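Local coordinates for alpha-1,3-glucanase (Bacillus circulans, PDB 5ZRU), which hydrolyses the alpha-1,3-glycosidic bonds of alpha-1,3-glucan, this chain being the catalytic unit of a longer family GH87 enzyme, at residues 529-534 with 541-546; 98-103 with 146-151; 208-213 with 231-236; 337-342 with 354-359. All coordinates share one frame; numbering follows the deposited sequence.

Contact 1: residues 529-534 with 541-546; sequences LTSRFS and AIYTYT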
# COMPACT_ATOMS: atom_id res chain seq x y z
N LEU A 529 -21.90 -9.50 15.97
CA LEU A 529 -23.21 -9.90 15.49
C LEU A 529 -24.06 -8.74 15.00
O LEU A 529 -24.94 -8.95 14.16
CB LEU A 529 -23.97 -10.66 16.59
CG LEU A 529 -23.26 -11.91 17.13
CD1 LEU A 529 -24.02 -12.50 18.30
CD2 LEU A 529 -23.08 -12.95 16.01
N THR A 530 -23.82 -7.53 15.48
CA THR A 530 -24.57 -6.38 15.00
C THR A 530 -24.29 -6.15 13.52
O THR A 530 -23.23 -6.52 13.01
CB THR A 530 -24.22 -5.12 15.81
OG1 THR A 530 -22.80 -4.93 15.82
CG2 THR A 530 -24.68 -5.27 17.25
N SER A 531 -25.25 -5.54 12.83
CA SER A 531 -25.17 -5.39 11.39
C SER A 531 -25.68 -4.02 10.97
O SER A 531 -26.73 -3.56 11.44
CB SER A 531 -25.97 -6.49 10.67
OG SER A 531 -26.04 -6.26 9.27
N ARG A 532 -24.93 -3.37 10.08
CA ARG A 532 -25.43 -2.15 9.45
C ARG A 532 -26.61 -2.45 8.54
O ARG A 532 -27.65 -1.78 8.61
CB ARG A 532 -24.31 -1.46 8.67
CG ARG A 532 -24.77 -0.22 7.87
CD ARG A 532 -23.62 0.28 7.00
NE ARG A 532 -23.94 1.46 6.21
CZ ARG A 532 -23.19 1.91 5.21
NH1 ARG A 532 -22.09 1.24 4.85
NH2 ARG A 532 -23.54 3.00 4.54
N PHE A 533 -26.48 -3.47 7.69
CA PHE A 533 -27.40 -3.65 6.58
C PHE A 533 -28.57 -4.58 6.89
O PHE A 533 -29.61 -4.46 6.24
CB PHE A 533 -26.67 -4.20 5.36
CG PHE A 533 -25.61 -3.29 4.82
CD1 PHE A 533 -25.95 -2.02 4.34
CD2 PHE A 533 -24.29 -3.69 4.79
CE1 PHE A 533 -24.97 -1.17 3.83
CE2 PHE A 533 -23.30 -2.84 4.29
CZ PHE A 533 -23.65 -1.59 3.80
N SER A 534 -28.42 -5.50 7.84
CA SER A 534 -29.37 -6.59 7.97
C SER A 534 -29.66 -6.82 9.44
O SER A 534 -29.26 -6.05 10.32
CB SER A 534 -28.83 -7.87 7.32
OG SER A 534 -28.17 -7.59 6.11
N ALA A 541 -20.13 -17.47 5.00
CA ALA A 541 -19.35 -17.67 3.78
C ALA A 541 -19.79 -16.72 2.67
O ALA A 541 -18.96 -16.10 2.00
CB ALA A 541 -19.46 -19.12 3.31
N ILE A 542 -21.10 -16.62 2.45
CA ILE A 542 -21.66 -15.76 1.42
C ILE A 542 -22.81 -14.97 2.03
O ILE A 542 -23.68 -15.55 2.69
CB ILE A 542 -22.15 -16.55 0.19
CG1 ILE A 542 -21.02 -17.44 -0.35
CG2 ILE A 542 -22.68 -15.61 -0.88
CD1 ILE A 542 -21.48 -18.46 -1.40
N TYR A 543 -22.84 -13.67 1.75
CA TYR A 543 -23.76 -12.72 2.37
C TYR A 543 -24.29 -11.78 1.30
O TYR A 543 -23.50 -11.23 0.54
CB TYR A 543 -23.02 -11.94 3.47
CG TYR A 543 -23.72 -10.74 4.07
CD1 TYR A 543 -25.01 -10.83 4.58
CD2 TYR A 543 -23.05 -9.53 4.20
CE1 TYR A 543 -25.64 -9.73 5.17
CE2 TYR A 543 -23.65 -8.43 4.78
CZ TYR A 543 -24.95 -8.53 5.27
OH TYR A 543 -25.53 -7.44 5.86
N THR A 544 -25.61 -11.60 1.23
CA THR A 544 -26.15 -10.50 0.45
C THR A 544 -27.12 -9.71 1.31
O THR A 544 -27.80 -10.25 2.20
CB THR A 544 -26.85 -10.96 -0.85
OG1 THR A 544 -28.21 -11.31 -0.58
CG2 THR A 544 -26.11 -12.15 -1.52
N TYR A 545 -27.15 -8.41 1.08
CA TYR A 545 -28.15 -7.51 1.66
C TYR A 545 -28.89 -6.78 0.54
O TYR A 545 -29.36 -5.66 0.72
CB TYR A 545 -27.52 -6.54 2.66
CG TYR A 545 -26.39 -5.69 2.11
CD1 TYR A 545 -25.10 -6.22 1.97
CD2 TYR A 545 -26.60 -4.36 1.76
CE1 TYR A 545 -24.07 -5.45 1.47
CE2 TYR A 545 -25.56 -3.58 1.27
CZ TYR A 545 -24.29 -4.13 1.13
OH TYR A 545 -23.25 -3.38 0.63
N THR A 546 -28.96 -7.42 -0.63
CA THR A 546 -29.86 -7.03 -1.70
C THR A 546 -30.55 -8.28 -2.22
O THR A 546 -29.99 -9.38 -2.19
CB THR A 546 -29.15 -6.32 -2.86
OG1 THR A 546 -30.10 -5.93 -3.86
CG2 THR A 546 -28.11 -7.22 -3.52
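Phe533 and Tyr545 lay their rings flat against each other, a face-to-face stack with centroids 3.7 Å apart and planes tilted by only 8°. Followed outward, the phenylalanine shows how such a pair is built. Phe533 CB stands 3.5 Å from Tyr543 OH, which lies at the edge of the Phe533 ring, near its plane. Phe533 CG comes down on Tyr545 CD2 at 3.4 Å, CD1 and CE1 face Tyr545 CE2, CD2 and CE2 face Tyr545 CZ, and at the tip Phe533 CZ lies 3.7 Å from Tyr545 OH. The opposite face of Phe533 carries CD of Arg532, so the ring is held between an aliphatic chain and an aromatic one. Tyr545 has CG between its backbone N and carbonyl carbon (chi1 56°), a rotation that turns one ring face onto that of Phe533. With an alanine here, the Phe533 ring would probably lose the cover on one face and be left freer to turn. Nearby, Ser534 OG and Tyr543 OH share a hydrogen bond of 2.7 Å, Ser534 OG lying at the edge of the Tyr543 ring, in its plane. Ser531 OG, accepting from Ser534 N at 2.9 Å (an ST motif), braces the loop internally and to Glu471. Stack and Ser534-Tyr543 bond fasten this surface loop to strand 542-544 and Tyr545, near the C-terminal end of a pectate lyase-like parallel beta-helix.

Contact 2: residues 98-103 with 146-151; sequences VYVNGV and TPLQPG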
# COMPACT_ATOMS: atom_id res chain seq x y z
N VAL A 98 19.40 -0.46 18.83
CA VAL A 98 19.63 -1.73 18.16
C VAL A 98 20.91 -2.33 18.71
O VAL A 98 21.95 -1.66 18.73
CB VAL A 98 19.73 -1.55 16.63
CG1 VAL A 98 19.94 -2.90 15.93
CG2 VAL A 98 18.49 -0.83 16.10
N TYR A 99 20.84 -3.58 19.16
CA TYR A 99 22.01 -4.33 19.60
C TYR A 99 22.17 -5.57 18.73
O TYR A 99 21.18 -6.20 18.35
CB TYR A 99 21.89 -4.77 21.08
CG TYR A 99 21.84 -3.63 22.07
CD1 TYR A 99 20.66 -2.92 22.28
CD2 TYR A 99 22.96 -3.27 22.80
CE1 TYR A 99 20.61 -1.88 23.19
CE2 TYR A 99 22.92 -2.23 23.72
CZ TYR A 99 21.74 -1.54 23.91
OH TYR A 99 21.69 -0.51 24.81
N VAL A 100 23.41 -5.91 18.41
CA VAL A 100 23.72 -7.15 17.71
C VAL A 100 24.65 -7.96 18.60
O VAL A 100 25.74 -7.49 18.95
CB VAL A 100 24.36 -6.91 16.34
CG1 VAL A 100 24.62 -8.24 15.65
CG2 VAL A 100 23.44 -6.04 15.49
N ASN A 101 24.21 -9.16 18.97
CA ASN A 101 24.99 -10.02 19.86
C ASN A 101 25.42 -9.27 21.11
O ASN A 101 26.52 -9.46 21.64
CB ASN A 101 26.20 -10.60 19.11
CG ASN A 101 25.79 -11.44 17.92
OD1 ASN A 101 24.83 -12.21 18.00
ND2 ASN A 101 26.51 -11.31 16.82
N GLY A 102 24.54 -8.39 21.59
CA GLY A 102 24.77 -7.64 22.81
C GLY A 102 25.54 -6.34 22.64
O GLY A 102 25.65 -5.58 23.61
N VAL A 103 26.08 -6.07 21.46
CA VAL A 103 26.84 -4.85 21.21
C VAL A 103 25.90 -3.80 20.64
O VAL A 103 25.17 -4.06 19.68
CB VAL A 103 28.00 -5.12 20.25
CG1 VAL A 103 28.86 -3.87 20.11
CG2 VAL A 103 28.84 -6.31 20.72
N THR A 146 27.89 -4.15 9.27
CA THR A 146 28.24 -5.44 8.68
C THR A 146 26.99 -6.29 8.60
O THR A 146 26.09 -6.14 9.44
CB THR A 146 29.32 -6.18 9.50
OG1 THR A 146 28.78 -6.54 10.77
CG2 THR A 146 30.55 -5.30 9.70
N PRO A 147 26.89 -7.17 7.62
CA PRO A 147 25.68 -7.98 7.47
C PRO A 147 25.45 -8.89 8.68
O PRO A 147 26.38 -9.48 9.23
CB PRO A 147 25.94 -8.81 6.20
CG PRO A 147 26.98 -8.04 5.45
CD PRO A 147 27.85 -7.41 6.52
N LEU A 148 24.18 -8.98 9.08
CA LEU A 148 23.75 -9.99 10.03
C LEU A 148 23.92 -11.38 9.43
O LEU A 148 23.61 -11.61 8.25
CB LEU A 148 22.29 -9.76 10.41
CG LEU A 148 22.02 -8.43 11.11
CD1 LEU A 148 20.57 -7.99 10.93
CD2 LEU A 148 22.37 -8.52 12.60
N GLN A 149 24.39 -12.32 10.24
CA GLN A 149 24.66 -13.68 9.82
C GLN A 149 23.80 -14.65 10.62
O GLN A 149 23.39 -14.34 11.75
CB GLN A 149 26.14 -14.04 10.02
CG GLN A 149 27.12 -12.98 9.52
CD GLN A 149 27.83 -13.40 8.26
OE1 GLN A 149 27.23 -14.00 7.36
NE2 GLN A 149 29.13 -13.11 8.19
N PRO A 150 23.51 -15.84 10.08
CA PRO A 150 22.77 -16.85 10.85
C PRO A 150 23.37 -17.05 12.23
O PRO A 150 24.59 -17.13 12.40
CB PRO A 150 22.90 -18.10 9.99
CG PRO A 150 23.00 -17.57 8.58
CD PRO A 150 23.79 -16.28 8.70
N GLY A 151 22.51 -17.08 13.25
CA GLY A 151 22.95 -17.17 14.62
C GLY A 151 23.12 -15.85 15.33
O GLY A 151 23.12 -15.82 16.56
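Val100, the last residue of strand 93-100, is where this hairpin reaches Leu148. Both valine methyls close on a single branch: Val100 CG1 lies 3.8 Å from Leu148 CD2, and Val100 CG2 is 4.0 Å from that same CD2. Since CG1 is anti to the backbone N (chi1 -179°) and CG2 anti to the carbonyl carbon, the two methyls form a shallow fork in which the leucine methyl sits. Met144 also touches Val100, and Ile154 packs on Leu148, extending the apolar patch. At Asn101 the chain begins to reverse. This side chain passes near Gly151, but its polar bonds go beyond: ND2 donates to Asp152 OD1, and OD1 accepts from Thr153 N, so both ends of the amide are held. Gly102 follows with a positive phi, where any side chain would collide with the carbonyl oxygen of Asn101. Val103 completes the reversal, its N bonding to Val100 O and its O receiving Val100 N, each at 2.9 Å. A tight two-residue beta-hairpin with a type I' turn, here over Asn-Gly, joins strands 93-100 and 103-111 at the border of a five-stranded antiparallel sheet, consistent with the beta-sandwich of galactose-binding-like domains.

Contact 3: residues 208-213 with 231-236; sequences AAVNAA and NMWKIG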
# COMPACT_ATOMS: atom_id res chain seq x y z
N ALA A 208 18.06 21.60 -13.20
CA ALA A 208 19.07 21.82 -14.23
C ALA A 208 19.51 20.50 -14.85
O ALA A 208 19.73 20.42 -16.06
CB ALA A 208 20.27 22.56 -13.63
N ALA A 209 19.65 19.46 -14.02
CA ALA A 209 20.08 18.16 -14.52
C ALA A 209 19.04 17.56 -15.46
O ALA A 209 19.40 16.92 -16.46
CB ALA A 209 20.36 17.22 -13.35
N VAL A 210 17.75 17.74 -15.16
CA VAL A 210 16.70 17.28 -16.06
C VAL A 210 16.85 17.95 -17.42
O VAL A 210 16.82 17.29 -18.47
CB VAL A 210 15.31 17.54 -15.45
CG1 VAL A 210 14.23 17.31 -16.51
CG2 VAL A 210 15.08 16.62 -14.25
N ASN A 211 16.99 19.28 -17.44
CA ASN A 211 17.13 19.99 -18.71
C ASN A 211 18.34 19.49 -19.49
O ASN A 211 18.27 19.31 -20.71
CB ASN A 211 17.25 21.50 -18.48
CG ASN A 211 15.96 22.12 -18.00
OD1 ASN A 211 14.88 21.56 -18.19
ND2 ASN A 211 16.06 23.29 -17.39
N ALA A 212 19.46 19.25 -18.81
CA ALA A 212 20.65 18.79 -19.52
C ALA A 212 20.47 17.37 -20.04
O ALA A 212 20.94 17.05 -21.15
CB ALA A 212 21.87 18.87 -18.61
N ALA A 213 19.82 16.51 -19.26
CA ALA A 213 19.55 15.15 -19.71
C ALA A 213 18.66 15.16 -20.94
O ALA A 213 18.93 14.44 -21.91
CB ALA A 213 18.89 14.34 -18.58
N ASN A 231 10.50 21.54 -2.70
CA ASN A 231 9.17 21.68 -3.30
C ASN A 231 8.93 20.50 -4.22
O ASN A 231 9.75 19.57 -4.28
CB ASN A 231 9.02 23.00 -4.05
CG ASN A 231 7.62 23.58 -3.89
OD1 ASN A 231 6.63 23.04 -4.45
ND2 ASN A 231 7.51 24.66 -3.12
N MET A 232 7.81 20.54 -4.94
CA MET A 232 7.50 19.49 -5.89
C MET A 232 8.54 19.47 -7.00
O MET A 232 8.97 20.52 -7.49
CB MET A 232 6.10 19.71 -6.47
CG MET A 232 5.61 18.60 -7.43
SD MET A 232 4.03 18.97 -8.20
CE MET A 232 2.95 19.12 -6.76
N TRP A 233 8.99 18.27 -7.37
CA TRP A 233 9.91 18.11 -8.49
C TRP A 233 9.08 17.95 -9.76
O TRP A 233 8.45 16.91 -9.96
CB TRP A 233 10.83 16.91 -8.27
CG TRP A 233 11.93 16.77 -9.31
CD1 TRP A 233 12.28 17.69 -10.26
CD2 TRP A 233 12.77 15.63 -9.52
NE1 TRP A 233 13.31 17.20 -11.04
CE2 TRP A 233 13.62 15.93 -10.61
CE3 TRP A 233 12.90 14.39 -8.89
CZ2 TRP A 233 14.59 15.04 -11.07
CZ3 TRP A 233 13.85 13.50 -9.35
CH2 TRP A 233 14.68 13.83 -10.44
N LYS A 234 9.07 18.98 -10.61
CA LYS A 234 8.29 18.97 -11.84
C LYS A 234 9.21 18.61 -13.00
O LYS A 234 10.14 19.36 -13.32
CB LYS A 234 7.61 20.32 -12.07
CG LYS A 234 6.63 20.65 -10.96
CD LYS A 234 6.03 22.04 -11.11
CE LYS A 234 5.10 22.33 -9.93
NZ LYS A 234 4.18 23.47 -10.21
N ILE A 235 8.95 17.47 -13.62
CA ILE A 235 9.82 16.92 -14.64
C ILE A 235 9.11 17.14 -15.97
O ILE A 235 8.22 16.37 -16.35
CB ILE A 235 10.12 15.44 -14.38
CG1 ILE A 235 10.84 15.32 -13.03
CG2 ILE A 235 10.96 14.84 -15.51
CD1 ILE A 235 11.15 13.87 -12.61
N GLY A 236 9.50 18.21 -16.67
CA GLY A 236 8.75 18.72 -17.80
C GLY A 236 7.64 19.66 -17.35
O GLY A 236 7.36 19.82 -16.16
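Val210 of helix 203-216 packs on Trp233 and Ile235 of strand 233-235, at the N-terminal end of the parallel beta-helix that forms the pectate lyase-like domain. A helix laid over the first coils in this way probably caps the hydrophobic interior at this end, as N-terminal helices commonly do in that fold. The tight half of the contact is made by one methyl. Val210 CG2 approaches the indole near its plane, at the edge, and stands 3.6 Å from Trp233 CZ2, with NE1 at 3.7 Å and CE2 at 4.0 Å. With CG anti to the backbone N (chi1 -173°), the indole carries its benzo edge to Val210. The second methyl is more loosely placed, Val210 CG1 lying 4.2 Å from Ile235 CG2. Leu220 and Ile245, from neighbouring strands, also touch Val210, while the ring of Phe206 meets that of Trp233 edge to face. The solvent side is quite different. Asn211, the next residue along the helix, and Lys234, set between the two apolar residues of the strand, are both exposed, and neither carries the contact. A calcium site lies at some remove: the side chain of its ligand Asp202, just before the helix, is about 9 Å from that of Trp233. Within the strand one face of the indole is covered, for Ile235 CD1 sits squarely above the middle of the Trp233 ring, 3.7 Å from its plane.

Contact 4: residues 337-342 with 354-359; sequences NGLVIE and VNFAQG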
# COMPACT_ATOMS: atom_id res chain seq x y z
N ASN A 337 -0.51 4.77 -21.17
CA ASN A 337 -0.83 3.51 -21.83
C ASN A 337 0.39 2.61 -21.67
O ASN A 337 1.50 2.99 -22.07
CB ASN A 337 -1.15 3.74 -23.31
CG ASN A 337 -1.89 2.58 -23.95
OD1 ASN A 337 -2.37 1.67 -23.29
ND2 ASN A 337 -2.01 2.65 -25.27
N GLY A 338 0.20 1.43 -21.09
CA GLY A 338 1.30 0.49 -20.95
C GLY A 338 2.29 0.78 -19.85
O GLY A 338 3.42 0.28 -19.89
N LEU A 339 1.92 1.58 -18.85
CA LEU A 339 2.81 1.81 -17.72
C LEU A 339 3.00 0.53 -16.92
O LEU A 339 2.05 -0.21 -16.68
CB LEU A 339 2.24 2.91 -16.82
CG LEU A 339 2.93 3.10 -15.47
CD1 LEU A 339 4.34 3.69 -15.65
CD2 LEU A 339 2.09 3.98 -14.57
N VAL A 340 4.23 0.27 -16.51
CA VAL A 340 4.52 -0.84 -15.61
C VAL A 340 5.17 -0.29 -14.35
O VAL A 340 6.21 0.38 -14.42
CB VAL A 340 5.42 -1.90 -16.27
CG1 VAL A 340 5.76 -3.01 -15.26
CG2 VAL A 340 4.72 -2.48 -17.49
N ILE A 341 4.56 -0.58 -13.21
CA ILE A 341 5.14 -0.33 -11.90
C ILE A 341 5.53 -1.70 -11.34
O ILE A 341 4.67 -2.58 -11.23
CB ILE A 341 4.14 0.39 -10.98
CG1 ILE A 341 3.79 1.77 -11.55
CG2 ILE A 341 4.70 0.51 -9.55
CD1 ILE A 341 2.57 2.42 -10.84
N GLU A 342 6.80 -1.91 -11.03
CA GLU A 342 7.17 -3.25 -10.59
C GLU A 342 8.32 -3.20 -9.59
O GLU A 342 9.06 -2.22 -9.50
CB GLU A 342 7.55 -4.16 -11.77
CG GLU A 342 8.78 -3.71 -12.54
CD GLU A 342 9.03 -4.55 -13.80
OE1 GLU A 342 8.44 -5.65 -13.92
OE2 GLU A 342 9.81 -4.11 -14.66
N VAL A 354 -1.60 2.92 -5.22
CA VAL A 354 -1.54 3.25 -6.65
C VAL A 354 -2.96 3.40 -7.14
O VAL A 354 -3.80 2.53 -6.90
CB VAL A 354 -0.83 2.17 -7.50
CG1 VAL A 354 -0.86 2.57 -9.01
CG2 VAL A 354 0.59 1.93 -7.03
N ASN A 355 -3.24 4.50 -7.84
CA ASN A 355 -4.51 4.63 -8.54
C ASN A 355 -4.25 4.89 -10.02
O ASN A 355 -3.58 5.87 -10.37
CB ASN A 355 -5.37 5.74 -7.93
CG ASN A 355 -6.83 5.64 -8.34
OD1 ASN A 355 -7.15 5.55 -9.53
ND2 ASN A 355 -7.72 5.63 -7.36
N PHE A 356 -4.77 4.01 -10.87
CA PHE A 356 -4.80 4.18 -12.32
C PHE A 356 -6.10 4.90 -12.68
O PHE A 356 -7.16 4.27 -12.77
CB PHE A 356 -4.74 2.83 -13.03
CG PHE A 356 -3.38 2.15 -12.97
CD1 PHE A 356 -2.24 2.87 -12.66
CD2 PHE A 356 -3.27 0.79 -13.24
CE1 PHE A 356 -0.98 2.24 -12.62
CE2 PHE A 356 -2.02 0.15 -13.21
CZ PHE A 356 -0.88 0.88 -12.90
N ALA A 357 -6.04 6.21 -12.90
CA ALA A 357 -7.25 7.01 -13.08
C ALA A 357 -7.26 7.66 -14.46
O ALA A 357 -6.31 7.53 -15.24
CB ALA A 357 -7.36 8.08 -11.98
N GLN A 358 -8.36 8.36 -14.77
CA GLN A 358 -8.41 9.23 -15.96
C GLN A 358 -8.06 8.48 -17.24
O GLN A 358 -7.33 8.99 -18.10
CB GLN A 358 -7.48 10.43 -15.78
CG GLN A 358 -8.04 11.50 -14.87
CD GLN A 358 -9.27 12.14 -15.48
OE1 GLN A 358 -10.40 11.72 -15.21
NE2 GLN A 358 -9.05 13.14 -16.33
N GLY A 359 -8.56 7.25 -17.37
CA GLY A 359 -8.38 6.49 -18.58
C GLY A 359 -7.06 5.78 -18.72
O GLY A 359 -6.78 5.23 -19.80
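Gln358 NE2 is gripped by two carbonyl oxygens, Asp327 O and Val385 O, while OE1 of the same buried amide is hydrogen-bonded to Ser383 OG. These partners come from the turns following strands 323-325 and 378-381, so the side chain, in the turn following strand 354-357, links successive coils and has both polar ends satisfied. Inward of that turn the contact between 337-342 and 354-359 is wholly apolar. Ile341 and Val354 meet tip to tip, with Ile341 CD1 3.9 Å from Val354 CG1. The isoleucine gets there through an extended chain, CD1 lying anti to CA (chi2 168°), and this one methyl serves two partners. Ile341 CD1 also lies 4.0 Å from Phe356 CE1, near the plane of the ring and at its edge, the two side chains running antiparallel alongside one another. Leu339 CD2 comes to the same corner of the ring, 4.0 Å from Phe356 CE1, on an oblique approach. No hydrogen bond joins the two segments, and the nearest CA atoms, those of Ile341 and Val354, are 9.2 Å apart, so methyl groups and a ring edge fill the distance between two faces of the beta-helix. Metal sites lie nearby, the side chain of Ile341 being about 7 Å from that of the zinc ligand His312. Strand 340-342 runs parallel between 310-317 and 364-366, and strand 354-357 between 323-325 and 378-381. Phe323 packs on Ile341 and Val354 from one neighbouring strand, and Val365 touches Ile341, Val354 and Phe356 from another.

Overall arrangement
From the N terminus the chain first makes contact 2, which closes a 42-residue excursion rich in strands within the D1 range. The three others follow in the D2 range: contact 3 closes 17 residues between helix 203-216 and an early strand, contact 4 brings together two faces of the beta-helix across 11, and contact 1 closes a loop of six near the C terminus. All four are in series, so none encloses or crosses another. Contacts 3 and 4 have centres about 22 Å apart, whereas contacts 1 and 3 stand on opposite sides of the chain's centre, about 52 Å from centre to centre, and so mark the length of the beta-helix.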